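Local coordinates for protein alanine dehydrogenase (Archaeoglobus fulgidus, PDB 1OMO) that catalyses the reversible NAD(+)-dependent oxidative deamination of L-alanine to pyruvate and ammonium, working as a homodimer, at residues S125-F130 with R187-V192; F139-L144 with S168-R173; K154-R159 with Q180-A185. All blocks are in the same frame, centred on the assembly; numbering follows the deposited sequence.

Contact 1 of 3, residues S125-F130 with R187-V192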
loop_
_atom_site.group_PDB
_atom_site.type_symbol
_atom_site.label_atom_id
_atom_site.label_comp_id
_atom_site.label_asym_id
_atom_site.label_seq_id
_atom_site.Cartn_x
_atom_site.Cartn_y
_atom_site.Cartn_z
ATOM N N SER A 125 -14.137 31.046 21.227
ATOM C CA SER A 125 -13.668 29.957 22.103
ATOM C C SER A 125 -12.440 30.373 22.890
ATOM O O SER A 125 -11.512 30.975 22.341
ATOM C CB SER A 125 -13.330 28.687 21.286
ATOM O OG SER A 125 -14.496 28.109 20.727
ATOM N N SER A 126 -12.435 30.042 24.178
ATOM C CA SER A 126 -11.299 30.384 25.017
ATOM C C SER A 126 -10.967 29.297 26.022
ATOM O O SER A 126 -9.841 29.241 26.510
ATOM C CB SER A 126 -11.585 31.671 25.778
ATOM O OG SER A 126 -12.802 31.518 26.475
ATOM N N VAL A 127 -11.963 28.480 26.377
ATOM C CA VAL A 127 -11.730 27.409 27.329
ATOM C C VAL A 127 -11.543 26.134 26.532
ATOM O O VAL A 127 -12.421 25.747 25.770
ATOM C CB VAL A 127 -12.903 27.253 28.315
ATOM C CG1 VAL A 127 -12.571 26.176 29.335
ATOM C CG2 VAL A 127 -13.158 28.598 29.050
ATOM N N PHE A 128 -10.385 25.505 26.694
ATOM C CA PHE A 128 -10.082 24.287 25.973
ATOM C C PHE A 128 -9.937 23.118 26.897
ATOM O O PHE A 128 -9.110 23.147 27.799
ATOM C CB PHE A 128 -8.789 24.461 25.162
ATOM C CG PHE A 128 -8.939 25.406 23.996
ATOM C CD1 PHE A 128 -9.105 26.784 24.206
ATOM C CD2 PHE A 128 -8.985 24.921 22.695
ATOM C CE1 PHE A 128 -9.322 27.658 23.131
ATOM C CE2 PHE A 128 -9.203 25.797 21.623
ATOM C CZ PHE A 128 -9.374 27.162 21.852
ATOM N N GLY A 129 -10.750 22.097 26.665
ATOM C CA GLY A 129 -10.696 20.888 27.465
ATOM C C GLY A 129 -10.055 19.710 26.722
ATOM O O GLY A 129 -10.283 19.497 25.522
ATOM N N PHE A 130 -9.232 18.947 27.431
ATOM C CA PHE A 130 -8.576 17.792 26.864
ATOM C C PHE A 130 -8.883 16.506 27.638
ATOM O O PHE A 130 -8.614 16.390 28.849
ATOM C CB PHE A 130 -7.064 18.010 26.816
ATOM C CG PHE A 130 -6.636 19.095 25.861
ATOM C CD1 PHE A 130 -6.792 20.442 26.206
ATOM C CD2 PHE A 130 -6.080 18.774 24.621
ATOM C CE1 PHE A 130 -6.397 21.466 25.326
ATOM C CE2 PHE A 130 -5.674 19.789 23.721
ATOM C CZ PHE A 130 -5.834 21.133 24.078
ATOM N N ARG A 187 -16.503 20.509 30.117
ATOM C CA ARG A 187 -17.199 21.786 30.155
ATOM C C ARG A 187 -16.226 22.788 29.583
ATOM O O ARG A 187 -15.329 23.241 30.283
ATOM C CB ARG A 187 -17.541 22.108 31.618
ATOM C CG ARG A 187 -18.058 23.498 31.868
ATOM C CD ARG A 187 -18.738 23.550 33.226
ATOM N NE ARG A 187 -19.924 22.699 33.254
ATOM C CZ ARG A 187 -20.141 21.760 34.163
ATOM N NH1 ARG A 187 -21.251 21.033 34.111
ATOM N NH2 ARG A 187 -19.246 21.551 35.124
ATOM N N CYS A 188 -16.403 23.133 28.313
ATOM C CA CYS A 188 -15.488 24.048 27.639
ATOM C C CYS A 188 -16.076 24.519 26.324
ATOM O O CYS A 188 -17.183 24.139 25.984
ATOM C CB CYS A 188 -14.176 23.316 27.351
ATOM S SG CYS A 188 -14.439 21.824 26.354
ATOM N N ASP A 189 -15.347 25.332 25.571
ATOM C CA ASP A 189 -15.846 25.775 24.255
ATOM C C ASP A 189 -15.356 24.802 23.143
ATOM O O ASP A 189 -16.065 24.535 22.176
ATOM C CB ASP A 189 -15.361 27.198 23.945
ATOM C CG ASP A 189 -15.603 28.175 25.106
ATOM O OD1 ASP A 189 -16.740 28.231 25.621
ATOM O OD2 ASP A 189 -14.646 28.881 25.501
ATOM N N VAL A 190 -14.140 24.277 23.320
ATOM C CA VAL A 190 -13.496 23.339 22.396
ATOM C C VAL A 190 -13.002 22.169 23.258
ATOM O O VAL A 190 -12.196 22.359 24.185
ATOM C CB VAL A 190 -12.282 24.017 21.669
ATOM C CG1 VAL A 190 -11.542 23.007 20.768
ATOM C CG2 VAL A 190 -12.796 25.208 20.816
ATOM N N LEU A 191 -13.508 20.974 22.959
ATOM C CA LEU A 191 -13.152 19.760 23.690
ATOM C C LEU A 191 -12.394 18.804 22.745
ATOM O O LEU A 191 -12.919 18.414 21.706
ATOM C CB LEU A 191 -14.440 19.097 24.227
ATOM C CG LEU A 191 -14.360 17.724 24.929
ATOM C CD1 LEU A 191 -13.531 17.823 26.219
ATOM C CD2 LEU A 191 -15.783 17.218 25.255
ATOM N N VAL A 192 -11.167 18.459 23.117
ATOM C CA VAL A 192 -10.294 17.576 22.345
ATOM C C VAL A 192 -10.222 16.170 22.985
ATOM O O VAL A 192 -9.548 16.013 23.998
ATOM C CB VAL A 192 -8.852 18.130 22.343
ATOM C CG1 VAL A 192 -7.962 17.263 21.482
ATOM C CG2 VAL A 192 -8.844 19.581 21.899
HETATM O O HOH W 1 -17.181 26.236 20.090
HETATM O O HOH W 2 -15.700 30.705 27.371
#
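Asp189 holds the start of strand 127-131 with a single carboxylate oxygen: OD2 accepts from the backbone N of Ser126 at 2.8 Å and from the backbone N of Val127 at 2.9 Å. Both bonds are nearly straight, and the two donors arrive from opposite faces of the carboxylate plane, on the anti side of OD2. With CG anti to its carbonyl carbon (chi1 -49°), the carboxylate is carried toward the amides where strand 127-131 begins, while OD1 pairs with Arg122. Cutting Asp189 back to an alanine would probably deprive the two amides of their shared acceptor and Arg122 of its anionic mate. The backbone ladder continues from there: Asp189 N donates to Val127 O, Gly129 N to Val190 O, and Val192 N to Gly129 O at 2.8 Å, a parallel pairing. Glycine suits position 129, where Cys188 SG and Leu191 CD1 close in on its backbone. Alternate residues form an apolar face. Phe128 lies alongside Val190, its CE2 3.6 Å from CB of Val190, and Phe130 likewise runs beside Val192, whose CG2 makes a CH-pi contact over the ring, 4.1 Å from the centroid. Branched valines and flat phenylalanines fill such a buried layer well. The pairing joins two central strands of the parallel Rossmann sheet. Helix 135-147 packs on this face, with Leu144 against Phe128 and Leu141 against Phe130, while strand 152-156 bonds along the other edge of strand 127-131.

Contact 2 of 3, residues F139-L144 with S168-R173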
loop_
_atom_site.group_PDB
_atom_site.type_symbol
_atom_site.label_atom_id
_atom_site.label_comp_id
_atom_site.label_asym_id
_atom_site.label_seq_id
_atom_site.Cartn_x
_atom_site.Cartn_y
_atom_site.Cartn_z
ATOM N N PHE A 139 0.051 17.832 20.317
ATOM C CA PHE A 139 -0.028 18.339 18.953
ATOM C C PHE A 139 -1.316 19.087 18.690
ATOM O O PHE A 139 -1.330 20.051 17.949
ATOM C CB PHE A 139 0.128 17.223 17.932
ATOM C CG PHE A 139 1.524 16.708 17.838
ATOM C CD1 PHE A 139 1.948 15.648 18.646
ATOM C CD2 PHE A 139 2.438 17.320 16.983
ATOM C CE1 PHE A 139 3.249 15.211 18.607
ATOM C CE2 PHE A 139 3.751 16.890 16.931
ATOM C CZ PHE A 139 4.168 15.828 17.748
ATOM N N GLN A 140 -2.401 18.647 19.302
ATOM C CA GLN A 140 -3.664 19.325 19.104
ATOM C C GLN A 140 -3.536 20.731 19.739
ATOM O O GLN A 140 -3.899 21.735 19.123
ATOM C CB GLN A 140 -4.761 18.515 19.768
ATOM C CG GLN A 140 -6.115 18.756 19.229
ATOM C CD GLN A 140 -6.402 18.028 17.913
ATOM O OE1 GLN A 140 -7.350 18.379 17.226
ATOM N NE2 GLN A 140 -5.604 17.022 17.570
ATOM N N LEU A 141 -3.007 20.780 20.964
ATOM C CA LEU A 141 -2.815 22.020 21.707
ATOM C C LEU A 141 -2.005 23.018 20.889
ATOM O O LEU A 141 -2.390 24.166 20.779
ATOM C CB LEU A 141 -2.092 21.719 23.024
ATOM C CG LEU A 141 -1.794 22.758 24.121
ATOM C CD1 LEU A 141 -0.576 23.513 23.758
ATOM C CD2 LEU A 141 -2.966 23.703 24.345
ATOM N N GLU A 142 -0.895 22.563 20.310
ATOM C CA GLU A 142 -0.039 23.422 19.515
ATOM C C GLU A 142 -0.714 23.929 18.235
ATOM O O GLU A 142 -0.508 25.064 17.850
ATOM C CB GLU A 142 1.274 22.711 19.159
ATOM C CG GLU A 142 2.184 22.456 20.330
ATOM C CD GLU A 142 2.805 23.724 20.922
ATOM O OE1 GLU A 142 3.385 23.639 22.033
ATOM O OE2 GLU A 142 2.732 24.797 20.283
ATOM N N ALA A 143 -1.482 23.086 17.561
ATOM C CA ALA A 143 -2.163 23.535 16.364
ATOM C C ALA A 143 -3.223 24.583 16.742
ATOM O O ALA A 143 -3.345 25.638 16.085
ATOM C CB ALA A 143 -2.817 22.379 15.677
ATOM N N LEU A 144 -3.989 24.282 17.791
ATOM C CA LEU A 144 -5.050 25.160 18.246
ATOM C C LEU A 144 -4.570 26.544 18.680
ATOM O O LEU A 144 -5.267 27.555 18.460
ATOM C CB LEU A 144 -5.839 24.493 19.393
ATOM C CG LEU A 144 -6.725 23.280 19.053
ATOM C CD1 LEU A 144 -7.169 22.573 20.331
ATOM C CD2 LEU A 144 -7.958 23.756 18.258
ATOM N N SER A 168 1.679 21.324 33.122
ATOM C CA SER A 168 2.945 22.013 33.347
ATOM C C SER A 168 3.517 22.549 32.011
ATOM O O SER A 168 4.142 23.636 31.973
ATOM C CB SER A 168 3.925 21.027 34.004
ATOM O OG SER A 168 5.088 21.662 34.487
ATOM N N TYR A 169 3.305 21.784 30.928
ATOM C CA TYR A 169 3.771 22.155 29.580
ATOM C C TYR A 169 3.067 23.453 29.149
ATOM O O TYR A 169 3.671 24.354 28.562
ATOM C CB TYR A 169 3.441 21.019 28.584
ATOM C CG TYR A 169 3.796 21.285 27.116
ATOM C CD1 TYR A 169 4.974 20.773 26.553
ATOM C CD2 TYR A 169 2.936 22.013 26.276
ATOM C CE1 TYR A 169 5.278 20.976 25.209
ATOM C CE2 TYR A 169 3.240 22.215 24.914
ATOM C CZ TYR A 169 4.411 21.691 24.393
ATOM O OH TYR A 169 4.719 21.835 23.047
ATOM N N CYS A 170 1.773 23.522 29.452
ATOM C CA CYS A 170 0.961 24.687 29.151
ATOM C C CYS A 170 1.496 25.887 29.915
ATOM O O CYS A 170 1.882 26.891 29.321
ATOM C CB CYS A 170 -0.495 24.450 29.573
ATOM S SG CYS A 170 -1.440 23.385 28.486
ATOM N N GLU A 171 1.505 25.793 31.237
ATOM C CA GLU A 171 1.977 26.909 32.030
ATOM C C GLU A 171 3.315 27.414 31.505
ATOM O O GLU A 171 3.486 28.613 31.313
ATOM C CB GLU A 171 2.092 26.514 33.503
ATOM C CG GLU A 171 1.237 27.375 34.429
ATOM C CD GLU A 171 0.023 26.651 34.952
ATOM O OE1 GLU A 171 0.207 25.580 35.587
ATOM O OE2 GLU A 171 -1.108 27.163 34.746
ATOM N N ASP A 172 4.246 26.506 31.235
ATOM C CA ASP A 172 5.552 26.926 30.747
ATOM C C ASP A 172 5.434 27.943 29.632
ATOM O O ASP A 172 6.201 28.897 29.596
ATOM C CB ASP A 172 6.390 25.728 30.285
ATOM C CG ASP A 172 6.993 24.963 31.456
ATOM O OD1 ASP A 172 7.597 23.880 31.246
ATOM O OD2 ASP A 172 6.854 25.462 32.598
ATOM N N ARG A 173 4.485 27.758 28.723
ATOM C CA ARG A 173 4.337 28.730 27.652
ATOM C C ARG A 173 3.233 29.735 27.934
ATOM O O ARG A 173 2.558 30.211 27.026
ATOM C CB ARG A 173 4.142 28.051 26.281
ATOM C CG ARG A 173 3.489 26.695 26.254
ATOM C CD ARG A 173 4.256 25.743 25.325
ATOM N NE ARG A 173 5.249 24.976 26.066
ATOM C CZ ARG A 173 6.152 24.195 25.503
ATOM N NH1 ARG A 173 7.013 23.535 26.248
ATOM N NH2 ARG A 173 6.192 24.085 24.197
#
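Leu141 and Cys170 bring the two helices nearest, their CA atoms 8.8 Å apart, while the axes of 139-144 and 168-172 run roughly parallel, 25° apart, and come no closer than 12.1 Å. The polar bridge across this separation falls to the long Tyr169, Glu142 and Arg173. Tyr169, whose ring extends anti to the backbone N (chi1 177°), reaches over from its helix, and its OH donates a very short hydrogen bond of 2.5 Å to Glu142 OE1. That oxygen sits at the ring edge, in the ring plane, with the carboxylate turned almost perpendicular to the ring. Glu142 gets there through a bend at chi2, which brings its acid across the gap. The same OE1 forms a long salt bridge with Arg173 NH2 at 3.6 Å. Arg173, just past the end of its helix, folds back so that its guanidinium lies over one face of Tyr169, offset toward the rim, and NE makes a weak bond to Tyr169 O. One carboxylate oxygen thus meets a phenol and a guanidinium, while OE2 pairs with Arg145 and Arg146, so the acid is probably kept ionised. Below this polar layer the contact turns apolar: Leu141 CD1 lies at the edge of the tyrosine ring, 4.2 Å from CE2 of Tyr169, and Leu141 CG is 4.4 Å from Cys170 SG. Leucine and cysteine suit this inner side, which is buried. Tyr138 meets the Tyr169 ring edge-to-face. Beneath, Leu141 rests on Phe130 of strand 127-131, and Leu144 settles on Phe128 and on Val192 of strand 190-193.

Contact 3 of 3, residues K154-R159 with Q180-A185. With NAD (nicotinamide-adenine-dinucleotide), chain D.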
loop_
_atom_site.group_PDB
_atom_site.type_symbol
_atom_site.label_atom_id
_atom_site.label_comp_id
_atom_site.label_asym_id
_atom_site.label_seq_id
_atom_site.Cartn_x
_atom_site.Cartn_y
_atom_site.Cartn_z
ATOM N N LYS A 154 -8.212 22.819 30.618
ATOM C CA LYS A 154 -8.695 21.888 31.632
ATOM C C LYS A 154 -8.258 20.493 31.168
ATOM O O LYS A 154 -8.745 20.008 30.143
ATOM C CB LYS A 154 -10.208 21.993 31.722
ATOM C CG LYS A 154 -10.657 23.418 32.088
ATOM C CD LYS A 154 -12.148 23.611 31.884
ATOM C CE LYS A 154 -12.898 23.791 33.165
ATOM N NZ LYS A 154 -14.334 23.958 32.820
ATOM N N ALA A 155 -7.354 19.848 31.906
ATOM C CA ALA A 155 -6.826 18.553 31.478
ATOM C C ALA A 155 -7.138 17.298 32.293
ATOM O O ALA A 155 -6.907 17.249 33.495
ATOM C CB ALA A 155 -5.312 18.676 31.318
ATOM N N TYR A 156 -7.619 16.271 31.623
ATOM C CA TYR A 156 -7.930 15.018 32.289
ATOM C C TYR A 156 -7.324 13.794 31.631
ATOM O O TYR A 156 -7.464 13.596 30.421
ATOM C CB TYR A 156 -9.435 14.769 32.342
ATOM C CG TYR A 156 -9.767 13.340 32.783
ATOM C CD1 TYR A 156 -10.082 12.343 31.844
ATOM C CD2 TYR A 156 -9.724 12.977 34.146
ATOM C CE1 TYR A 156 -10.349 11.020 32.248
ATOM C CE2 TYR A 156 -9.979 11.658 34.556
ATOM C CZ TYR A 156 -10.291 10.687 33.604
ATOM O OH TYR A 156 -10.512 9.387 34.014
ATOM N N ASP A 157 -6.688 12.945 32.422
ATOM C CA ASP A 157 -6.141 11.701 31.878
ATOM C C ASP A 157 -6.341 10.688 32.993
ATOM O O ASP A 157 -6.345 11.090 34.152
ATOM C CB ASP A 157 -4.644 11.872 31.553
ATOM C CG ASP A 157 -4.085 10.760 30.619
ATOM O OD1 ASP A 157 -3.541 11.091 29.529
ATOM O OD2 ASP A 157 -4.181 9.563 30.971
ATOM N N VAL A 158 -6.555 9.405 32.675
ATOM C CA VAL A 158 -6.699 8.402 33.739
ATOM C C VAL A 158 -5.360 8.290 34.440
ATOM O O VAL A 158 -5.268 7.785 35.557
ATOM C CB VAL A 158 -7.051 6.969 33.243
ATOM C CG1 VAL A 158 -8.514 6.881 32.875
ATOM C CG2 VAL A 158 -6.130 6.555 32.069
ATOM N N ARG A 159 -4.309 8.719 33.762
ATOM C CA ARG A 159 -2.987 8.703 34.362
ATOM C C ARG A 159 -2.729 10.145 34.789
ATOM O O ARG A 159 -2.419 11.008 33.956
ATOM C CB ARG A 159 -1.924 8.260 33.360
ATOM C CG ARG A 159 -1.878 6.765 33.069
ATOM C CD ARG A 159 -0.677 6.491 32.183
ATOM N NE ARG A 159 -0.455 5.080 31.920
ATOM C CZ ARG A 159 -1.232 4.317 31.150
ATOM N NH1 ARG A 159 -0.926 3.032 30.976
ATOM N NH2 ARG A 159 -2.309 4.823 30.548
ATOM N N GLN A 180 -7.997 18.341 35.899
ATOM C CA GLN A 180 -9.425 18.294 36.210
ATOM C C GLN A 180 -10.033 16.939 35.897
ATOM O O GLN A 180 -9.619 16.278 34.965
ATOM C CB GLN A 180 -10.174 19.333 35.355
ATOM C CG GLN A 180 -9.761 20.802 35.555
ATOM C CD GLN A 180 -10.217 21.345 36.885
ATOM O OE1 GLN A 180 -11.208 20.890 37.421
ATOM N NE2 GLN A 180 -9.513 22.331 37.409
ATOM N N PRO A 181 -11.073 16.547 36.631
ATOM C CA PRO A 181 -11.791 15.279 36.469
ATOM C C PRO A 181 -12.395 15.363 35.095
ATOM O O PRO A 181 -12.468 16.448 34.552
ATOM C CB PRO A 181 -12.884 15.340 37.532
ATOM C CG PRO A 181 -12.389 16.386 38.505
ATOM C CD PRO A 181 -11.739 17.408 37.620
ATOM N N ALA A 182 -12.883 14.252 34.554
ATOM C CA ALA A 182 -13.436 14.255 33.205
ATOM C C ALA A 182 -14.675 15.118 33.017
ATOM O O ALA A 182 -14.788 15.839 32.035
ATOM C CB ALA A 182 -13.723 12.826 32.752
ATOM N N GLU A 183 -15.617 15.032 33.942
ATOM C CA GLU A 183 -16.843 15.832 33.838
ATOM C C GLU A 183 -16.573 17.331 33.717
ATOM O O GLU A 183 -17.220 18.007 32.931
ATOM C CB GLU A 183 -17.773 15.561 35.040
ATOM C CG GLU A 183 -18.930 16.515 35.156
ATOM C CD GLU A 183 -20.019 15.949 36.028
ATOM O OE1 GLU A 183 -21.090 16.573 36.178
ATOM O OE2 GLU A 183 -19.790 14.854 36.564
ATOM N N GLU A 184 -15.613 17.845 34.477
ATOM C CA GLU A 184 -15.288 19.278 34.429
ATOM C C GLU A 184 -14.491 19.672 33.166
ATOM O O GLU A 184 -14.734 20.723 32.572
ATOM C CB GLU A 184 -14.539 19.693 35.709
ATOM C CG GLU A 184 -14.156 21.158 35.778
ATOM C CD GLU A 184 -15.359 22.102 35.721
ATOM O OE1 GLU A 184 -16.360 21.832 36.420
ATOM O OE2 GLU A 184 -15.294 23.115 34.981
ATOM N N ALA A 185 -13.548 18.829 32.756
ATOM C CA ALA A 185 -12.750 19.091 31.552
ATOM C C ALA A 185 -13.652 19.201 30.340
ATOM O O ALA A 185 -13.363 19.949 29.435
ATOM C CB ALA A 185 -11.741 17.967 31.333
HETATM P PA NAD D . -0.865 7.860 23.979
HETATM O O1A NAD D . -0.947 6.479 24.515
HETATM O O2A NAD D . 0.439 8.649 24.158
HETATM O O5B NAD D . -2.055 8.927 24.399
HETATM C C5B NAD D . -3.378 8.476 24.915
HETATM C C4B NAD D . -3.523 9.066 26.342
HETATM O O4B NAD D . -4.888 8.611 26.749
HETATM C C3B NAD D . -2.591 8.455 27.493
HETATM O O3B NAD D . -1.847 9.528 28.196
HETATM C C2B NAD D . -3.539 7.661 28.424
HETATM O O2B NAD D . -3.201 7.484 29.751
HETATM C C1B NAD D . -4.885 8.398 28.141
HETATM N N9A NAD D . -6.045 7.579 28.336
HETATM C C8A NAD D . -6.305 6.254 28.046
HETATM N N7A NAD D . -7.523 5.875 28.369
HETATM C C5A NAD D . -8.146 6.922 28.894
HETATM C C6A NAD D . -9.503 7.099 29.412
HETATM N N6A NAD D . -10.363 6.114 29.449
HETATM N N1A NAD D . -9.786 8.374 29.870
HETATM C C2A NAD D . -8.906 9.403 29.853
HETATM N N3A NAD D . -7.585 9.277 29.368
HETATM C C4A NAD D . -7.259 8.021 28.883
HETATM O O3 NAD D . -1.290 8.090 22.385
HETATM P PN NAD D . -1.309 9.410 21.316
HETATM O O1N NAD D . -1.050 10.653 22.127
HETATM O O2N NAD D . -0.489 9.055 20.092
HETATM O O5D NAD D . -2.951 9.349 20.943
HETATM C C5D NAD D . -3.362 7.851 20.699
HETATM C C4D NAD D . -4.751 7.722 20.166
HETATM O O4D NAD D . -4.832 8.584 18.898
HETATM C C3D NAD D . -5.154 6.292 19.685
HETATM O O3D NAD D . -6.580 6.089 19.715
HETATM C C2D NAD D . -4.573 6.307 18.268
HETATM O O2D NAD D . -4.851 5.173 17.514
HETATM C C1D NAD D . -5.137 7.709 17.738
HETATM N N1N NAD D . -4.436 8.445 16.629
HETATM C C2N NAD D . -5.359 8.864 15.575
HETATM C C3N NAD D . -4.764 9.741 14.596
HETATM C C7N NAD D . -5.806 10.194 13.408
HETATM O O7N NAD D . -5.322 10.548 12.295
HETATM N N7N NAD D . -7.149 10.185 13.688
HETATM C C4N NAD D . -3.432 10.217 14.585
HETATM C C5N NAD D . -2.633 9.724 15.695
HETATM C C6N NAD D . -3.127 8.866 16.690
#
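The adenosine end of the Rossmann-fold NAD site is built where strand 152-156 ends, and helix 182-185 packs beside that strand. Tyr156 turns one face to Ala182, whose CB sits over the ring centre, 3.8 Å from the centroid in a CH-pi contact, and the opposite face to the backbone N of Val158; NAD C2A comes obliquely to Tyr156 CE1 at 3.2 Å. The small alanines let strand and helix come close, Ala185 CB lying 4.1 Å from Tyr156 CB. Lys154 bends at chi3, and its NZ, in a salt bridge of 2.5 Å with Glu184 OE2, also makes a weak bond to Glu184 O and bonds Arg187 O; Glu184 OE1 pairs with Arg187. At the base, Gln180 N donates to Ala155 O from above the carbonyl plane, at 2.9 Å. Asp157, directly after the strand, grips the ribose with both carboxylate oxygens: NAD O3B donates to Asp157 OD1 at 2.7 Å and NAD O2B to Asp157 OD2 at 2.6 Å. An acid here is the familiar Rossmann choice for NAD, and is consistent with the enzyme's failure to use NADP. OD2 also accepts from Arg159 N in an Asx turn, which steadies the carboxylate, and Arg159 NH2 bonds to NAD O2B at 2.9 Å.

All three contacts belong to the same NAD-binding Rossmann domain. Contact 1 is its buried core, two neighbouring strands held mainly by backbone bonds and aliphatic and aromatic packing. Contact 2 lies outside that layer, joining helices 135-147 and 160-172: its apolar inner side packs on the sheet of contact 1, while its charged outer side is partly exposed. Contact 3, on strand 152-156 next to strand 127-131, is again partly buried, but its polar groups serve the cofactor as well as the fold. Contacts 1 and 3 are tied directly by hydrogen bonds between their segments, whereas contacts 2 and 3 do not touch.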